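Local coordinates for protein cGAS/DncV-like nucleotidyltransferase in E. coli homolog (Elizabethkingia meningoseptica ATCC 13253 = NBRC 12535, PDB 6E0N) that synthesises cyclic nucleotide second messengers in response to phage infection, as the nucleotidyltransferase of a bacterial CBASS antiviral defence system, at residues V152-I157 against I168-Q173; N183-L188 against V226-F231; N121-V126 against T134-P139. One frame throughout, in Å; residues are numbered along the deposited sequence.

In the fold
Three contacts sample a cGAS/DncV-like nucleotidyltransferase from its catalytic sheet out to its helical half. Contact 3 comes first along the chain, then contact 1, then contact 2, each closing before the next opens. Contacts 3 and 1 belong to one mixed sheet, in which strands 135-147 and 152-160 are neighbours; their centres lie about 20 Å apart, and both touch the bound ATP analogue, contact 3 chiefly along its phosphates and ribose, contact 1 at the adenine edge. Contact 2 shares helix 171-184 with contact 1, about 24 Å away between centres, and its centre lies about 33 Å from that of contact 3. Helix 171-184 thus leads from the nucleotide-binding sheet to the helical part, where contact 2 places Arg187 on a bound GTP.

Contact 1: V152-I157 against I168-Q173; sequences VEAEGI and ISFPEQ. With APC (diphosphomethylphosphonic acid adenosyl ester), chain B.
Phe170 swings its ring against the backbone of Glu155 and Gly156 just where a beta hairpin, strands 152-160 and 166-169, gives way to helix 171-184. The hairpin lies in the mixed sheet of the nucleotidyltransferase fold, and Phe170 is the N-cap residue of the helix. Its CG stands anti to the carbonyl carbon (chi1 -63°), which directs the ring to the neighbouring strand, where its CD1-CE1 side does the touching. Glu155 O meets the ring edge near its plane, 3.6 Å from Phe170 CD1, while Gly156 CA and Ala154 CB approach obliquely. Gly156 has no side chain, and the ring can lie close to the main chain there. Phe264 adds a second aromatic ring, its plane turned by about 25° from that of Phe170.

The same carbonyl serves a second partner. Gln173, in the first turn of the helix, bends at chi2 (90°) and brings its amide back to the strand, where NE2 donates to Glu155 O at 3.0 Å. The bond is nearly straight, and the acceptor lies in the plane of the Gln173 amide. Helix and strand are therefore tied by a side-chain bond as well as by packing.

Ile157 and Ser169 form an antiparallel hydrogen-bonded pair, with Ile157 N to Ser169 O at 2.9 Å and Ser169 N to Ile157 O at 3.0 Å. On the face of these two side chains, Ile157 CG1 sits alongside Ser169 CB and 4.0 Å from Pro171 CD, the isoleucine and proline crossing at a slant. Beyond them lies the adenine of the bound ATP analogue, a nucleotide that Gln47 also holds by a hydrogen bond; Ser169 CB lies 3.5 Å from adenine N1.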
loop_
_atom_site.group_PDB
_atom_site.type_symbol
_atom_site.label_atom_id
_atom_site.label_comp_id
_atom_site.label_asym_id
_atom_site.label_seq_id
_atom_site.Cartn_x
_atom_site.Cartn_y
_atom_site.Cartn_z
ATOM N N VAL A 152 8.268 -20.637 -8.309
ATOM C CA VAL A 152 6.861 -20.977 -8.476
ATOM C C VAL A 152 6.214 -19.899 -9.329
ATOM O O VAL A 152 6.658 -18.747 -9.348
ATOM C CB VAL A 152 6.126 -21.088 -7.119
ATOM C CG1 VAL A 152 6.693 -22.225 -6.290
ATOM C CG2 VAL A 152 6.213 -19.765 -6.361
ATOM N N GLU A 153 5.144 -20.271 -10.027
ATOM C CA GLU A 153 4.299 -19.278 -10.676
ATOM C C GLU A 153 3.420 -18.619 -9.622
ATOM O O GLU A 153 2.763 -19.304 -8.830
ATOM C CB GLU A 153 3.417 -19.918 -11.747
ATOM C CG GLU A 153 2.542 -18.897 -12.463
ATOM C CD GLU A 153 1.745 -19.499 -13.601
ATOM O OE1 GLU A 153 0.761 -20.220 -13.329
ATOM O OE2 GLU A 153 2.111 -19.256 -14.771
ATOM N N ALA A 154 3.411 -17.291 -9.607
ATOM C CA ALA A 154 2.651 -16.523 -8.634
ATOM C C ALA A 154 1.508 -15.806 -9.333
ATOM O O ALA A 154 1.661 -15.332 -10.464
ATOM C CB ALA A 154 3.542 -15.489 -7.946
ATOM N N GLU A 155 0.366 -15.725 -8.660
ATOM C CA GLU A 155 -0.796 -15.031 -9.195
ATOM C C GLU A 155 -0.973 -13.699 -8.482
ATOM O O GLU A 155 -0.954 -13.639 -7.247
ATOM C CB GLU A 155 -2.079 -15.855 -9.060
ATOM C CG GLU A 155 -3.290 -15.114 -9.612
ATOM C CD GLU A 155 -4.572 -15.919 -9.556
ATOM O OE1 GLU A 155 -4.501 -17.158 -9.676
ATOM O OE2 GLU A 155 -5.649 -15.305 -9.401
ATOM N N GLY A 156 -1.154 -12.641 -9.265
ATOM C CA GLY A 156 -1.444 -11.324 -8.738
ATOM C C GLY A 156 -2.404 -10.601 -9.655
ATOM O O GLY A 156 -3.298 -11.224 -10.244
ATOM N N ILE A 157 -2.221 -9.291 -9.804
ATOM C CA ILE A 157 -3.062 -8.492 -10.683
ATOM C C ILE A 157 -2.177 -7.629 -11.571
ATOM O O ILE A 157 -1.029 -7.320 -11.241
ATOM C CB ILE A 157 -4.063 -7.610 -9.909
ATOM C CG1 ILE A 157 -3.324 -6.701 -8.924
ATOM C CG2 ILE A 157 -5.090 -8.473 -9.183
ATOM C CD1 ILE A 157 -4.215 -5.657 -8.276
ATOM N N ILE A 168 2.091 -4.154 -12.067
ATOM C CA ILE A 168 1.901 -5.509 -11.560
ATOM C C ILE A 168 1.985 -5.474 -10.042
ATOM O O ILE A 168 2.851 -4.799 -9.476
ATOM C CB ILE A 168 2.933 -6.488 -12.166
ATOM C CG1 ILE A 168 2.587 -6.723 -13.646
ATOM C CG2 ILE A 168 2.982 -7.771 -11.377
ATOM C CD1 ILE A 168 3.595 -7.543 -14.404
ATOM N N SER A 169 1.084 -6.205 -9.386
ATOM C CA SER A 169 0.970 -6.172 -7.935
ATOM C C SER A 169 0.581 -7.557 -7.443
ATOM O O SER A 169 -0.086 -8.317 -8.149
ATOM C CB SER A 169 -0.083 -5.140 -7.505
ATOM O OG SER A 169 -0.223 -5.080 -6.098
ATOM N N PHE A 170 1.013 -7.875 -6.224
ATOM C CA PHE A 170 0.697 -9.139 -5.562
ATOM C C PHE A 170 0.111 -8.822 -4.194
ATOM O O PHE A 170 0.719 -9.104 -3.151
ATOM C CB PHE A 170 1.934 -10.034 -5.471
ATOM C CG PHE A 170 2.460 -10.441 -6.813
ATOM C CD1 PHE A 170 1.941 -11.547 -7.469
ATOM C CD2 PHE A 170 3.446 -9.697 -7.436
ATOM C CE1 PHE A 170 2.408 -11.915 -8.714
ATOM C CE2 PHE A 170 3.918 -10.058 -8.685
ATOM C CZ PHE A 170 3.398 -11.169 -9.325
ATOM N N PRO A 171 -1.092 -8.241 -4.168
ATOM C CA PRO A 171 -1.635 -7.738 -2.894
ATOM C C PRO A 171 -1.930 -8.823 -1.872
ATOM O O PRO A 171 -1.808 -8.563 -0.669
ATOM C CB PRO A 171 -2.907 -6.984 -3.312
ATOM C CG PRO A 171 -3.288 -7.588 -4.667
ATOM C CD PRO A 171 -1.955 -7.917 -5.324
ATOM N N GLU A 172 -2.329 -10.021 -2.302
ATOM C CA GLU A 172 -2.655 -11.067 -1.337
ATOM C C GLU A 172 -1.410 -11.525 -0.589
ATOM O O GLU A 172 -1.428 -11.661 0.641
ATOM C CB GLU A 172 -3.330 -12.244 -2.039
ATOM C CG GLU A 172 -4.655 -11.893 -2.697
ATOM C CD GLU A 172 -5.632 -11.244 -1.740
ATOM O OE1 GLU A 172 -5.763 -11.728 -0.598
ATOM O OE2 GLU A 172 -6.264 -10.240 -2.126
ATOM N N GLN A 173 -0.315 -11.767 -1.314
ATOM C CA GLN A 173 0.925 -12.196 -0.679
ATOM C C GLN A 173 1.533 -11.076 0.159
ATOM O O GLN A 173 2.095 -11.329 1.230
ATOM C CB GLN A 173 1.903 -12.680 -1.751
ATOM C CG GLN A 173 1.410 -13.869 -2.578
ATOM C CD GLN A 173 0.643 -13.484 -3.840
ATOM O OE1 GLN A 173 0.052 -12.404 -3.933
ATOM N NE2 GLN A 173 0.650 -14.382 -4.822
HETATM P PG APC B . -2.167 10.973 -11.328
HETATM O O1G APC B . -2.416 11.523 -9.943
HETATM O O2G APC B . -3.436 11.026 -12.147
HETATM O O3G APC B . -1.094 11.795 -12.000
HETATM P PB APC B . -2.281 8.412 -10.104
HETATM O O1B APC B . -2.986 9.122 -9.010
HETATM O O2B APC B . -3.049 7.280 -10.679
HETATM O O3B APC B . -1.658 9.418 -11.217
HETATM P PA APC B . -1.274 7.129 -7.509
HETATM O O1A APC B . -2.091 8.186 -6.837
HETATM O O2A APC B . 0.025 6.895 -6.709
HETATM C C3A APC B . -0.872 7.717 -9.248
HETATM O "O5'" APC B . -2.008 5.664 -7.657
HETATM C "C5'" APC B . -3.391 5.705 -7.776
HETATM C "C4'" APC B . -3.942 4.407 -7.134
HETATM O "O4'" APC B . -3.597 3.398 -7.875
HETATM C "C3'" APC B . -3.277 4.211 -5.758
HETATM O "O3'" APC B . -4.130 4.614 -4.782
HETATM C "C2'" APC B . -3.015 2.698 -5.683
HETATM O "O2'" APC B . -4.122 2.045 -4.914
HETATM C "C1'" APC B . -3.006 2.256 -6.906
HETATM N N9 APC B . -1.631 1.980 -7.300
HETATM C C8 APC B . -0.584 2.767 -7.609
HETATM N N7 APC B . 0.463 1.983 -7.899
HETATM C C5 APC B . 0.067 0.707 -7.770
HETATM C C6 APC B . 0.718 -0.497 -7.944
HETATM N N6 APC B . 2.066 -0.861 -8.329
HETATM N N1 APC B . 0.080 -1.639 -7.747
HETATM C C2 APC B . -1.218 -1.626 -7.376
HETATM N N3 APC B . -1.854 -0.446 -7.211
HETATM C C4 APC B . -1.216 0.712 -7.403
#

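Contact 2: N183-L188 against V226-F231; sequences NQTYRL and VPNNQF. With GTP (guanosine-5'-triphosphate), chain D.
Phe231 packs its ring against Thr185 and Leu188, the two ends of a type I' turn, and this is the tight, buried part of the contact. Leu188 CB comes obliquely to the ring, 3.8 Å from Phe231 CD2, and Thr185 CG2 reaches CD1 at 3.7 Å, also obliquely. Thr185 places OG1 between its backbone N and carbonyl carbon (chi1 53°), which leaves the methyl for the ring and for Asn228 while the hydroxyl hydrogen-bonds with Lys181 O in the last turn of helix 171-184 and with Tyr189 N at the start of helix 188-205. The turn is closed by Leu188 N to Thr185 O at 2.9 Å.

Toward solvent the fit is slacker and more polar. Exposed Gln184 accepts a hydrogen bond at OE1 from Asn228 ND2, 3.0 Å away. The donor stands above the plane of the Gln184 amide, off its lone pairs, and the two amide planes lie 72° apart; the bond is bent, at 148°. Asn228 OD1 is engaged by Lys181. Tyr186, also exposed, only brushes the other segment, its ring edge 3.7 Å from Phe231 O at CE2.

The turn also points Arg187 to a bound GTP, which Arg191 and Arg194 hold too: NE donates to GTP O3G at 2.8 Å and NH2 to O2G, with the phosphorus of the terminal phosphate in the guanidinium plane, while NH1 is held by Asn183 OD1.

The contact joins the link between helices 171-184 and 188-205 to the loop after helix 216-224, with Tyr236 and Thr239 of helix 236-252 touching Leu188 and Phe231.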
loop_
_atom_site.group_PDB
_atom_site.type_symbol
_atom_site.label_atom_id
_atom_site.label_comp_id
_atom_site.label_asym_id
_atom_site.label_seq_id
_atom_site.Cartn_x
_atom_site.Cartn_y
_atom_site.Cartn_z
ATOM N N ASN A 183 2.511 -10.373 13.470
ATOM C CA ASN A 183 2.137 -11.351 14.485
ATOM C C ASN A 183 3.350 -11.955 15.176
ATOM O O ASN A 183 3.230 -12.424 16.315
ATOM C CB ASN A 183 1.284 -12.461 13.864
ATOM C CG ASN A 183 -0.101 -11.981 13.465
ATOM O OD1 ASN A 183 -0.548 -10.910 13.879
ATOM N ND2 ASN A 183 -0.790 -12.779 12.663
ATOM N N GLN A 184 4.514 -11.937 14.528
ATOM C CA GLN A 184 5.729 -12.501 15.108
ATOM C C GLN A 184 6.585 -11.477 15.837
ATOM O O GLN A 184 7.556 -11.868 16.498
ATOM C CB GLN A 184 6.597 -13.125 14.011
ATOM C CG GLN A 184 6.042 -14.380 13.393
ATOM C CD GLN A 184 6.790 -14.783 12.136
ATOM O OE1 GLN A 184 7.399 -13.949 11.469
ATOM N NE2 GLN A 184 6.743 -16.064 11.805
ATOM N N THR A 185 6.271 -10.188 15.727
ATOM C CA THR A 185 7.121 -9.134 16.263
ATOM C C THR A 185 6.413 -8.313 17.335
ATOM O O THR A 185 6.640 -7.108 17.453
ATOM C CB THR A 185 7.631 -8.220 15.147
ATOM O OG1 THR A 185 6.533 -7.730 14.361
ATOM C CG2 THR A 185 8.611 -8.960 14.244
ATOM N N TYR A 186 5.557 -8.953 18.130
ATOM C CA TYR A 186 4.821 -8.256 19.177
ATOM C C TYR A 186 3.986 -7.117 18.597
ATOM O O TYR A 186 3.772 -6.091 19.252
ATOM C CB TYR A 186 5.766 -7.749 20.270
ATOM C CG TYR A 186 6.775 -8.778 20.722
ATOM C CD1 TYR A 186 6.396 -9.849 21.522
ATOM C CD2 TYR A 186 8.104 -8.683 20.344
ATOM C CE1 TYR A 186 7.315 -10.797 21.935
ATOM C CE2 TYR A 186 9.032 -9.627 20.754
ATOM C CZ TYR A 186 8.628 -10.682 21.550
ATOM O OH TYR A 186 9.549 -11.620 21.958
ATOM N N ARG A 187 3.524 -7.291 17.357
ATOM C CA ARG A 187 2.714 -6.313 16.636
ATOM C C ARG A 187 3.498 -5.053 16.287
ATOM O O ARG A 187 2.902 -4.051 15.870
ATOM C CB ARG A 187 1.423 -5.983 17.395
ATOM C CG ARG A 187 0.736 -7.231 17.956
ATOM C CD ARG A 187 -0.779 -7.066 18.104
ATOM N NE ARG A 187 -1.370 -6.667 16.833
ATOM C CZ ARG A 187 -1.552 -7.482 15.799
ATOM N NH1 ARG A 187 -1.209 -8.760 15.887
ATOM N NH2 ARG A 187 -2.079 -7.016 14.676
ATOM N N LEU A 188 4.827 -5.081 16.420
ATOM C CA LEU A 188 5.626 -3.884 16.195
ATOM C C LEU A 188 5.977 -3.652 14.731
ATOM O O LEU A 188 6.318 -2.520 14.375
ATOM C CB LEU A 188 6.898 -3.933 17.046
ATOM C CG LEU A 188 6.644 -3.849 18.551
ATOM C CD1 LEU A 188 7.886 -4.187 19.349
ATOM C CD2 LEU A 188 6.136 -2.448 18.909
ATOM N N VAL A 226 13.869 -5.905 8.046
ATOM C CA VAL A 226 14.551 -5.861 9.342
ATOM C C VAL A 226 14.267 -7.160 10.090
ATOM O O VAL A 226 13.087 -7.538 10.245
ATOM C CB VAL A 226 14.076 -4.651 10.144
ATOM C CG1 VAL A 226 14.698 -4.658 11.534
ATOM C CG2 VAL A 226 14.393 -3.354 9.400
ATOM N N PRO A 227 15.289 -7.883 10.556
ATOM C CA PRO A 227 15.030 -9.180 11.196
ATOM C C PRO A 227 14.109 -9.057 12.403
ATOM O O PRO A 227 14.125 -8.061 13.131
ATOM C CB PRO A 227 16.423 -9.669 11.604
ATOM C CG PRO A 227 17.360 -8.991 10.626
ATOM C CD PRO A 227 16.732 -7.635 10.344
ATOM N N ASN A 228 13.311 -10.105 12.618
ATOM C CA ASN A 228 12.339 -10.087 13.705
ATOM C C ASN A 228 12.990 -9.802 15.054
ATOM O O ASN A 228 12.363 -9.182 15.922
ATOM C CB ASN A 228 11.607 -11.428 13.777
ATOM C CG ASN A 228 10.569 -11.603 12.684
ATOM O OD1 ASN A 228 10.352 -10.717 11.860
ATOM N ND2 ASN A 228 9.912 -12.759 12.682
ATOM N N ASN A 229 14.231 -10.250 15.262
ATOM C CA ASN A 229 14.864 -10.084 16.571
ATOM C C ASN A 229 15.284 -8.645 16.862
ATOM O O ASN A 229 15.853 -8.394 17.932
ATOM C CB ASN A 229 16.045 -11.046 16.757
ATOM C CG ASN A 229 17.217 -10.739 15.848
ATOM O OD1 ASN A 229 17.243 -9.723 15.156
ATOM N ND2 ASN A 229 18.212 -11.620 15.861
ATOM N N GLN A 230 15.018 -7.705 15.956
ATOM C CA GLN A 230 15.261 -6.292 16.214
ATOM C C GLN A 230 14.060 -5.600 16.848
ATOM O O GLN A 230 14.182 -4.451 17.285
ATOM C CB GLN A 230 15.589 -5.559 14.906
ATOM C CG GLN A 230 16.822 -6.052 14.181
ATOM C CD GLN A 230 18.111 -5.671 14.883
ATOM O OE1 GLN A 230 18.227 -4.587 15.455
ATOM N NE2 GLN A 230 19.089 -6.567 14.845
ATOM N N PHE A 231 12.903 -6.257 16.892
ATOM C CA PHE A 231 11.688 -5.677 17.446
ATOM C C PHE A 231 11.578 -6.099 18.906
ATOM O O PHE A 231 11.471 -7.292 19.210
ATOM C CB PHE A 231 10.476 -6.120 16.627
ATOM C CG PHE A 231 10.536 -5.671 15.185
ATOM C CD1 PHE A 231 11.275 -6.382 14.253
ATOM C CD2 PHE A 231 9.871 -4.530 14.771
ATOM C CE1 PHE A 231 11.342 -5.968 12.933
ATOM C CE2 PHE A 231 9.932 -4.113 13.446
ATOM C CZ PHE A 231 10.663 -4.841 12.528
HETATM P PG GTP D . -2.323 -3.221 15.659
HETATM O O1G GTP D . -1.311 -2.165 16.032
HETATM O O2G GTP D . -1.808 -3.998 14.469
HETATM O O3G GTP D . -2.582 -4.129 16.841
HETATM O O3B GTP D . -3.672 -2.451 15.212
HETATM P PB GTP D . -5.193 -2.928 15.445
HETATM O O1B GTP D . -6.131 -1.862 14.943
HETATM O O2B GTP D . -5.445 -3.235 16.896
HETATM O O3A GTP D . -5.365 -4.232 14.519
HETATM P PA GTP D . -5.597 -5.700 15.113
HETATM O O1A GTP D . -5.000 -5.840 16.497
HETATM O O2A GTP D . -4.989 -6.719 14.177
HETATM O "O5'" GTP D . -7.180 -5.957 15.152
HETATM C "C5'" GTP D . -7.886 -6.217 13.967
HETATM C "C4'" GTP D . -9.321 -6.517 14.356
HETATM O "O4'" GTP D . -9.451 -7.910 14.690
HETATM C "C3'" GTP D . -9.800 -5.741 15.590
HETATM O "O3'" GTP D . -11.148 -5.389 15.403
HETATM C "C2'" GTP D . -9.682 -6.730 16.765
HETATM O "O2'" GTP D . -10.641 -6.504 17.738
HETATM C "C1'" GTP D . -9.889 -8.082 16.058
HETATM N N9 GTP D . -9.247 -9.239 16.667
HETATM C C8 GTP D . -8.524 -9.245 17.812
HETATM N N7 GTP D . -8.136 -10.514 18.059
HETATM C C5 GTP D . -8.634 -11.317 17.090
HETATM C C6 GTP D . -8.541 -12.685 16.862
HETATM O O6 GTP D . -7.907 -13.406 17.634
HETATM N N1 GTP D . -9.167 -13.234 15.764
HETATM C C2 GTP D . -9.878 -12.423 14.900
HETATM N N2 GTP D . -10.475 -12.959 13.845
HETATM N N3 GTP D . -9.968 -11.065 15.128
HETATM C C4 GTP D . -9.351 -10.522 16.208
#

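Contact 3: N121-V126 against T134-P139; sequences NKCIQV and TADVIP. With APC (diphosphomethylphosphonic acid adenosyl ester), chain B.
Ile124 with Val137 and Val126 with Ala135 form antiparallel hydrogen-bonded pairs, joined by four backbone hydrogen bonds, and strands 124-126 and 135-139 run at 150° to each other, their axes 4.7 Å apart. Between them Gln125 and Asp136, a non-hydrogen-bonded pair, lie side by side and point the same way. Gln125 CG is anti to the backbone N (chi1 -178°), the extended chain carrying NE2 to within 3.1 Å of Asp136 OD1; amide and carboxylate are nearly coplanar, and the bond uses the syn lone pair of OD1. Gln125 OE1 turns to Asn127. This hairpin forms part of the catalytic sheet of the nucleotidyltransferase fold, whose probable magnesium-binding aspartates are Asp61, Asp63 and Asp136. Asp136 OD2 lies 2.9 Å from O3' of the bound ATP analogue, while Gln125, bonded to the other oxygen, would help to fix the carboxylate's rotation from the second shell. Cys123 SG rests 3.7 Å from Asp136 CG. On the Val126 face, Val126 CG2 meets Val137 CG2, where Ile30 of helix 21-38 also touches both valines. Before the strand, Lys122 N donates to O2B of the analogue's phosphates at 2.7 Å and Asn121 N to its O2G.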
loop_
_atom_site.group_PDB
_atom_site.type_symbol
_atom_site.label_atom_id
_atom_site.label_comp_id
_atom_site.label_asym_id
_atom_site.label_seq_id
_atom_site.Cartn_x
_atom_site.Cartn_y
_atom_site.Cartn_z
ATOM N N ASN A 121 -4.313 8.483 -13.670
ATOM C CA ASN A 121 -3.350 7.716 -14.453
ATOM C C ASN A 121 -3.468 6.223 -14.179
ATOM O O ASN A 121 -3.358 5.408 -15.103
ATOM C CB ASN A 121 -1.932 8.205 -14.146
ATOM C CG ASN A 121 -0.898 7.644 -15.101
ATOM O OD1 ASN A 121 -1.165 7.459 -16.286
ATOM N ND2 ASN A 121 0.294 7.367 -14.584
ATOM N N LYS A 122 -3.686 5.839 -12.920
ATOM C CA LYS A 122 -3.652 4.430 -12.536
ATOM C C LYS A 122 -4.961 3.933 -11.929
ATOM O O LYS A 122 -5.019 2.786 -11.462
ATOM C CB LYS A 122 -2.502 4.165 -11.557
ATOM C CG LYS A 122 -1.104 4.356 -12.134
ATOM C CD LYS A 122 -0.028 4.027 -11.099
ATOM C CE LYS A 122 1.357 4.470 -11.556
ATOM N NZ LYS A 122 2.388 4.208 -10.510
ATOM N N CYS A 123 -6.009 4.746 -11.928
ATOM C CA CYS A 123 -7.268 4.354 -11.302
ATOM C C CYS A 123 -8.364 5.306 -11.767
ATOM O O CYS A 123 -8.122 6.247 -12.529
ATOM C CB CYS A 123 -7.143 4.386 -9.778
ATOM S SG CYS A 123 -6.908 6.051 -9.094
ATOM N N ILE A 124 -9.581 5.034 -11.309
ATOM C CA ILE A 124 -10.697 5.969 -11.407
ATOM C C ILE A 124 -10.994 6.437 -9.991
ATOM O O ILE A 124 -11.312 5.622 -9.115
ATOM C CB ILE A 124 -11.944 5.326 -12.034
ATOM C CG1 ILE A 124 -11.624 4.707 -13.394
ATOM C CG2 ILE A 124 -13.061 6.371 -12.137
ATOM C CD1 ILE A 124 -11.101 5.668 -14.424
ATOM N N GLN A 125 -10.894 7.740 -9.752
ATOM C CA GLN A 125 -11.140 8.283 -8.424
ATOM C C GLN A 125 -12.611 8.650 -8.287
ATOM O O GLN A 125 -13.191 9.265 -9.186
ATOM C CB GLN A 125 -10.263 9.507 -8.172
ATOM C CG GLN A 125 -10.427 10.107 -6.787
ATOM C CD GLN A 125 -9.290 11.038 -6.431
ATOM O OE1 GLN A 125 -9.417 12.256 -6.528
ATOM N NE2 GLN A 125 -8.168 10.467 -6.014
ATOM N N VAL A 126 -13.209 8.258 -7.168
ATOM C CA VAL A 126 -14.560 8.665 -6.811
ATOM C C VAL A 126 -14.429 9.553 -5.579
ATOM O O VAL A 126 -14.194 9.067 -4.467
ATOM C CB VAL A 126 -15.483 7.467 -6.551
ATOM C CG1 VAL A 126 -16.885 7.966 -6.219
ATOM C CG2 VAL A 126 -15.505 6.527 -7.742
ATOM N N THR A 134 -13.143 9.295 0.024
ATOM C CA THR A 134 -12.752 9.153 -1.366
ATOM C C THR A 134 -12.196 7.758 -1.599
ATOM O O THR A 134 -11.574 7.154 -0.719
ATOM C CB THR A 134 -11.690 10.195 -1.712
ATOM O OG1 THR A 134 -12.267 11.503 -1.621
ATOM C CG2 THR A 134 -11.138 9.969 -3.105
ATOM N N ALA A 135 -12.444 7.240 -2.794
ATOM C CA ALA A 135 -11.969 5.920 -3.170
ATOM C C ALA A 135 -11.231 5.990 -4.496
ATOM O O ALA A 135 -11.628 6.728 -5.402
ATOM C CB ALA A 135 -13.129 4.925 -3.305
ATOM N N ASP A 136 -10.154 5.217 -4.599
ATOM C CA ASP A 136 -9.480 4.948 -5.859
ATOM C C ASP A 136 -9.927 3.558 -6.301
ATOM O O ASP A 136 -9.634 2.565 -5.627
ATOM C CB ASP A 136 -7.963 4.999 -5.682
ATOM C CG ASP A 136 -7.454 6.400 -5.472
ATOM O OD1 ASP A 136 -8.232 7.354 -5.676
ATOM O OD2 ASP A 136 -6.270 6.547 -5.108
ATOM N N VAL A 137 -10.645 3.488 -7.414
ATOM C CA VAL A 137 -11.090 2.216 -7.971
ATOM C C VAL A 137 -10.073 1.765 -9.010
ATOM O O VAL A 137 -9.749 2.508 -9.945
ATOM C CB VAL A 137 -12.493 2.350 -8.585
ATOM C CG1 VAL A 137 -12.931 1.035 -9.204
ATOM C CG2 VAL A 137 -13.488 2.810 -7.524
ATOM N N ILE A 138 -9.570 0.547 -8.845
ATOM C CA ILE A 138 -8.465 0.055 -9.660
ATOM C C ILE A 138 -8.951 -1.115 -10.504
ATOM O O ILE A 138 -8.875 -2.267 -10.053
ATOM C CB ILE A 138 -7.276 -0.357 -8.777
ATOM C CG1 ILE A 138 -6.878 0.806 -7.866
ATOM C CG2 ILE A 138 -6.091 -0.786 -9.627
ATOM C CD1 ILE A 138 -5.970 0.411 -6.733
ATOM N N PRO A 139 -9.455 -0.880 -11.716
ATOM C CA PRO A 139 -9.748 -2.012 -12.607
ATOM C C PRO A 139 -8.458 -2.712 -12.998
ATOM O O PRO A 139 -7.414 -2.078 -13.184
ATOM C CB PRO A 139 -10.424 -1.355 -13.818
ATOM C CG PRO A 139 -9.896 0.064 -13.826
ATOM C CD PRO A 139 -9.705 0.429 -12.355
HETATM P PG APC B . -2.167 10.973 -11.328
HETATM O O1G APC B . -2.416 11.523 -9.943
HETATM O O2G APC B . -3.436 11.026 -12.147
HETATM O O3G APC B . -1.094 11.795 -12.000
HETATM P PB APC B . -2.281 8.412 -10.104
HETATM O O1B APC B . -2.986 9.122 -9.010
HETATM O O2B APC B . -3.049 7.280 -10.679
HETATM O O3B APC B . -1.658 9.418 -11.217
HETATM P PA APC B . -1.274 7.129 -7.509
HETATM O O1A APC B . -2.091 8.186 -6.837
HETATM O O2A APC B . 0.025 6.895 -6.709
HETATM C C3A APC B . -0.872 7.717 -9.248
HETATM O "O5'" APC B . -2.008 5.664 -7.657
HETATM C "C5'" APC B . -3.391 5.705 -7.776
HETATM C "C4'" APC B . -3.942 4.407 -7.134
HETATM O "O4'" APC B . -3.597 3.398 -7.875
HETATM C "C3'" APC B . -3.277 4.211 -5.758
HETATM O "O3'" APC B . -4.130 4.614 -4.782
HETATM C "C2'" APC B . -3.015 2.698 -5.683
HETATM O "O2'" APC B . -4.122 2.045 -4.914
HETATM C "C1'" APC B . -3.006 2.256 -6.906
HETATM N N9 APC B . -1.631 1.980 -7.300
HETATM C C8 APC B . -0.584 2.767 -7.609
HETATM N N7 APC B . 0.463 1.983 -7.899
HETATM C C5 APC B . 0.067 0.707 -7.770
HETATM C C6 APC B . 0.718 -0.497 -7.944
HETATM N N6 APC B . 2.066 -0.861 -8.329
HETATM N N1 APC B . 0.080 -1.639 -7.747
HETATM C C2 APC B . -1.218 -1.626 -7.376
HETATM N N3 APC B . -1.854 -0.446 -7.211
HETATM C C4 APC B . -1.216 0.712 -7.403
HETATM O O HOH W 1 -6.468 0.783 -13.049
#